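Hypothetical protein SA0798 (Staphylococcus aureus subsp. aureus N315, PDB 1XG8) is of unknown function but belongs to a family (DUF1462) of the thioredoxin clan, with the mixed four-stranded sheet and flanking helices expected of that fold. Local coordinates at residues L78-Y89 with D92-F103. Sequence-based numbering, arbitrary orientation.
Sequences LFYPLITMNDEY and DGYIQTKQITRF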
# COMPACT_ATOMS: atom_id res chain seq x y z
N LEU A 78 -9.72 7.44 -5.73
CA LEU A 78 -8.98 6.20 -5.56
C LEU A 78 -9.85 5.23 -4.76
O LEU A 78 -10.75 5.66 -4.04
CB LEU A 78 -7.66 6.43 -4.81
CG LEU A 78 -6.60 7.34 -5.43
CD1 LEU A 78 -5.34 7.22 -4.60
CD2 LEU A 78 -6.33 6.94 -6.87
N PHE A 79 -9.57 3.94 -4.89
CA PHE A 79 -10.30 2.91 -4.17
C PHE A 79 -9.40 2.41 -3.05
O PHE A 79 -8.26 2.85 -2.90
CB PHE A 79 -10.61 1.71 -5.08
CG PHE A 79 -11.36 2.07 -6.34
CD1 PHE A 79 -11.44 1.16 -7.39
CD2 PHE A 79 -11.99 3.30 -6.48
CE1 PHE A 79 -12.12 1.48 -8.56
CE2 PHE A 79 -12.67 3.63 -7.65
CZ PHE A 79 -12.74 2.72 -8.69
N TYR A 80 -9.93 1.50 -2.25
CA TYR A 80 -9.14 0.91 -1.17
C TYR A 80 -9.49 -0.58 -1.16
O TYR A 80 -10.57 -0.98 -1.59
CB TYR A 80 -9.45 1.59 0.17
CG TYR A 80 -10.84 1.33 0.68
CD1 TYR A 80 -11.15 0.15 1.35
CD2 TYR A 80 -11.86 2.26 0.47
CE1 TYR A 80 -12.43 -0.11 1.81
CE2 TYR A 80 -13.15 2.01 0.92
CZ TYR A 80 -13.42 0.83 1.59
OH TYR A 80 -14.70 0.60 2.03
N PRO A 81 -8.56 -1.42 -0.69
CA PRO A 81 -7.24 -1.05 -0.17
C PRO A 81 -6.38 -0.19 -1.09
O PRO A 81 -6.39 -0.36 -2.30
CB PRO A 81 -6.58 -2.40 0.11
CG PRO A 81 -7.21 -3.30 -0.93
CD PRO A 81 -8.66 -2.89 -0.83
N LEU A 82 -5.65 0.75 -0.49
CA LEU A 82 -4.73 1.60 -1.22
C LEU A 82 -3.36 1.31 -0.62
O LEU A 82 -3.20 1.34 0.60
CB LEU A 82 -5.07 3.08 -1.06
CG LEU A 82 -4.05 4.09 -1.62
CD1 LEU A 82 -4.04 4.07 -3.13
CD2 LEU A 82 -4.40 5.48 -1.13
N ILE A 83 -2.39 1.02 -1.47
CA ILE A 83 -1.04 0.74 -1.01
C ILE A 83 -0.11 1.86 -1.40
O ILE A 83 -0.14 2.34 -2.54
CB ILE A 83 -0.48 -0.57 -1.64
CG1 ILE A 83 -1.39 -1.75 -1.30
CG2 ILE A 83 0.93 -0.82 -1.13
CD1 ILE A 83 -0.79 -3.12 -1.61
N THR A 84 0.71 2.31 -0.46
CA THR A 84 1.70 3.35 -0.76
C THR A 84 3.01 2.93 -0.10
O THR A 84 3.00 2.29 0.95
CB THR A 84 1.33 4.76 -0.23
OG1 THR A 84 1.26 4.74 1.20
CG2 THR A 84 0.01 5.24 -0.81
N MET A 85 4.12 3.25 -0.74
CA MET A 85 5.44 2.93 -0.18
C MET A 85 6.26 4.21 -0.19
O MET A 85 6.55 4.77 -1.25
CB MET A 85 6.15 1.86 -1.00
CG MET A 85 7.55 1.54 -0.46
SD MET A 85 8.38 0.17 -1.29
CE MET A 85 8.86 0.95 -2.81
N ASN A 86 6.60 4.67 1.01
CA ASN A 86 7.35 5.90 1.17
C ASN A 86 6.51 7.06 0.64
O ASN A 86 7.03 7.99 0.01
CB ASN A 86 8.69 5.79 0.43
CG ASN A 86 9.65 4.83 1.12
OD1 ASN A 86 10.51 4.22 0.47
ND2 ASN A 86 9.52 4.69 2.44
N ASP A 87 5.21 6.98 0.90
CA ASP A 87 4.24 8.00 0.49
C ASP A 87 3.97 8.10 -1.00
O ASP A 87 3.33 9.05 -1.45
CB ASP A 87 4.65 9.37 1.00
CG ASP A 87 4.39 9.54 2.48
OD1 ASP A 87 3.22 9.40 2.89
OD2 ASP A 87 5.35 9.82 3.22
N GLU A 88 4.45 7.13 -1.77
CA GLU A 88 4.22 7.14 -3.21
C GLU A 88 3.10 6.16 -3.55
O GLU A 88 3.04 5.07 -2.97
CB GLU A 88 5.50 6.74 -3.94
CG GLU A 88 6.72 7.57 -3.58
CD GLU A 88 7.98 7.08 -4.28
OE1 GLU A 88 8.35 5.89 -4.10
OE2 GLU A 88 8.60 7.88 -5.00
N TYR A 89 2.23 6.54 -4.48
CA TYR A 89 1.13 5.68 -4.89
C TYR A 89 1.65 4.42 -5.58
O TYR A 89 2.46 4.50 -6.50
CB TYR A 89 0.20 6.41 -5.86
CG TYR A 89 -0.77 5.49 -6.57
CD1 TYR A 89 -1.84 4.90 -5.89
CD2 TYR A 89 -0.61 5.18 -7.92
CE1 TYR A 89 -2.71 4.02 -6.53
CE2 TYR A 89 -1.47 4.31 -8.57
CZ TYR A 89 -2.51 3.74 -7.88
OH TYR A 89 -3.35 2.88 -8.53
N ASP A 92 -4.28 0.59 -5.85
CA ASP A 92 -5.53 0.82 -5.14
C ASP A 92 -6.68 -0.06 -5.65
O ASP A 92 -6.82 -0.26 -6.85
CB ASP A 92 -5.95 2.30 -5.22
CG ASP A 92 -6.37 2.74 -6.63
OD1 ASP A 92 -5.57 2.59 -7.56
OD2 ASP A 92 -7.50 3.25 -6.80
N GLY A 93 -7.49 -0.58 -4.73
CA GLY A 93 -8.64 -1.39 -5.12
C GLY A 93 -8.27 -2.80 -5.54
O GLY A 93 -7.88 -3.62 -4.71
N TYR A 94 -8.43 -3.09 -6.83
CA TYR A 94 -8.06 -4.39 -7.34
C TYR A 94 -6.53 -4.31 -7.42
O TYR A 94 -5.98 -3.40 -8.06
CB TYR A 94 -8.68 -4.60 -8.73
CG TYR A 94 -10.17 -4.89 -8.68
CD1 TYR A 94 -10.65 -6.04 -8.06
CD2 TYR A 94 -11.10 -4.01 -9.25
CE1 TYR A 94 -12.01 -6.31 -7.99
CE2 TYR A 94 -12.47 -4.28 -9.20
CZ TYR A 94 -12.92 -5.43 -8.56
OH TYR A 94 -14.27 -5.73 -8.47
N ILE A 95 -5.83 -5.23 -6.76
CA ILE A 95 -4.38 -5.17 -6.74
C ILE A 95 -3.69 -6.44 -7.22
O ILE A 95 -3.99 -7.53 -6.75
CB ILE A 95 -3.89 -4.83 -5.31
CG1 ILE A 95 -4.42 -3.45 -4.91
CG2 ILE A 95 -2.37 -4.87 -5.23
CD1 ILE A 95 -4.35 -3.19 -3.44
N GLN A 96 -2.76 -6.28 -8.16
CA GLN A 96 -2.00 -7.41 -8.69
C GLN A 96 -0.62 -7.44 -8.06
O GLN A 96 -0.02 -6.40 -7.78
CB GLN A 96 -1.85 -7.31 -10.20
CG GLN A 96 -3.07 -7.75 -10.99
CD GLN A 96 -2.79 -7.77 -12.49
OE1 GLN A 96 -1.79 -8.32 -12.93
NE2 GLN A 96 -3.68 -7.17 -13.27
N THR A 97 -0.12 -8.65 -7.87
CA THR A 97 1.18 -8.90 -7.29
C THR A 97 2.29 -8.22 -8.10
O THR A 97 3.24 -7.69 -7.53
CB THR A 97 1.46 -10.39 -7.25
OG1 THR A 97 0.28 -11.08 -6.82
CG2 THR A 97 2.58 -10.70 -6.28
N LYS A 98 2.16 -8.25 -9.42
CA LYS A 98 3.14 -7.64 -10.31
C LYS A 98 3.25 -6.14 -10.10
O LYS A 98 4.33 -5.58 -10.25
CB LYS A 98 2.78 -7.92 -11.77
CG LYS A 98 3.01 -9.37 -12.19
CD LYS A 98 4.48 -9.76 -12.05
CE LYS A 98 4.68 -11.26 -12.30
NZ LYS A 98 4.19 -11.67 -13.64
N GLN A 99 2.13 -5.49 -9.76
CA GLN A 99 2.14 -4.05 -9.51
C GLN A 99 3.07 -3.75 -8.33
O GLN A 99 3.83 -2.78 -8.36
CB GLN A 99 0.75 -3.55 -9.14
CG GLN A 99 -0.30 -3.78 -10.17
CD GLN A 99 -1.56 -3.01 -9.84
OE1 GLN A 99 -1.56 -1.77 -9.87
NE2 GLN A 99 -2.63 -3.72 -9.51
N ILE A 100 2.99 -4.58 -7.30
CA ILE A 100 3.82 -4.42 -6.13
C ILE A 100 5.28 -4.72 -6.48
O ILE A 100 6.17 -3.93 -6.15
CB ILE A 100 3.41 -5.37 -4.99
CG1 ILE A 100 1.91 -5.27 -4.72
CG2 ILE A 100 4.21 -5.03 -3.74
CD1 ILE A 100 1.43 -3.89 -4.45
N THR A 101 5.53 -5.84 -7.14
CA THR A 101 6.90 -6.21 -7.47
C THR A 101 7.56 -5.30 -8.50
O THR A 101 8.72 -4.90 -8.34
CB THR A 101 7.01 -7.69 -7.93
OG1 THR A 101 6.16 -7.91 -9.06
CG2 THR A 101 6.61 -8.62 -6.79
N ARG A 102 6.84 -4.98 -9.56
CA ARG A 102 7.42 -4.12 -10.58
C ARG A 102 7.73 -2.73 -10.05
O ARG A 102 8.65 -2.08 -10.53
CB ARG A 102 6.49 -4.05 -11.80
CG ARG A 102 6.45 -5.35 -12.58
CD ARG A 102 5.54 -5.27 -13.79
NE ARG A 102 5.51 -6.54 -14.50
CZ ARG A 102 4.82 -6.77 -15.62
NH1 ARG A 102 4.09 -5.81 -16.16
NH2 ARG A 102 4.87 -7.97 -16.20
N PHE A 103 6.97 -2.28 -9.07
CA PHE A 103 7.21 -0.96 -8.48
C PHE A 103 8.55 -0.98 -7.73
O PHE A 103 9.35 -0.06 -7.84
CB PHE A 103 6.08 -0.59 -7.51
CG PHE A 103 6.23 0.78 -6.90
CD1 PHE A 103 5.77 1.91 -7.57
CD2 PHE A 103 6.85 0.95 -5.66
CE1 PHE A 103 5.92 3.19 -7.01
CE2 PHE A 103 7.01 2.22 -5.09
CZ PHE A 103 6.54 3.35 -5.77
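With CG of Asp92 set between its own backbone N and carbonyl carbon (chi1 69°), and the Tyr89 ring swung out on the opposite side from its backbone N (chi1 167°), carboxylate and phenol meet on the outer strand of the C-terminal beta-hairpin of a thioredoxin-like fold. Strands 82-85 and 88-92 form this hairpin through a type I' turn from Met85 to Glu88, and helix 97-110 then packs back on the sheet. The two carboxylate oxygens divide their partners: OD1 accepts the Tyr89 hydroxyl, though the modelled 2.4 Å from Tyr89 OH to Asp92 OD1 is so short that the exact length is doubtful, while OD2 offers its anti lone pair to Phe79 N, 2.9 Å away in a nearly straight bond (175°). The Phe79 bond probably limits the carboxylate's rotation and ties the strand end to the chain just ahead of cis-Pro81, a position that recalls the conserved cis-proline of thioredoxins. A backbone hydrogen bond from Gly93 N to Pro81 O (2.7 Å) continues the pairing just past Asp92. On the sheet face that carries Ile83, Ile95 CD1 rests against Pro81 CG (3.8 Å) and Ile83 CG1, while Leu35 of helix 28-42 also touches Ile83. Farther along, the Phe103 ring presents its edge to Glu88, whose OE1 also forms a salt bridge with Lys107 one helical turn on. Between these clusters Ile83 and Ile100 cross at about a right angle, their CD1 methyls 3.7 Å apart.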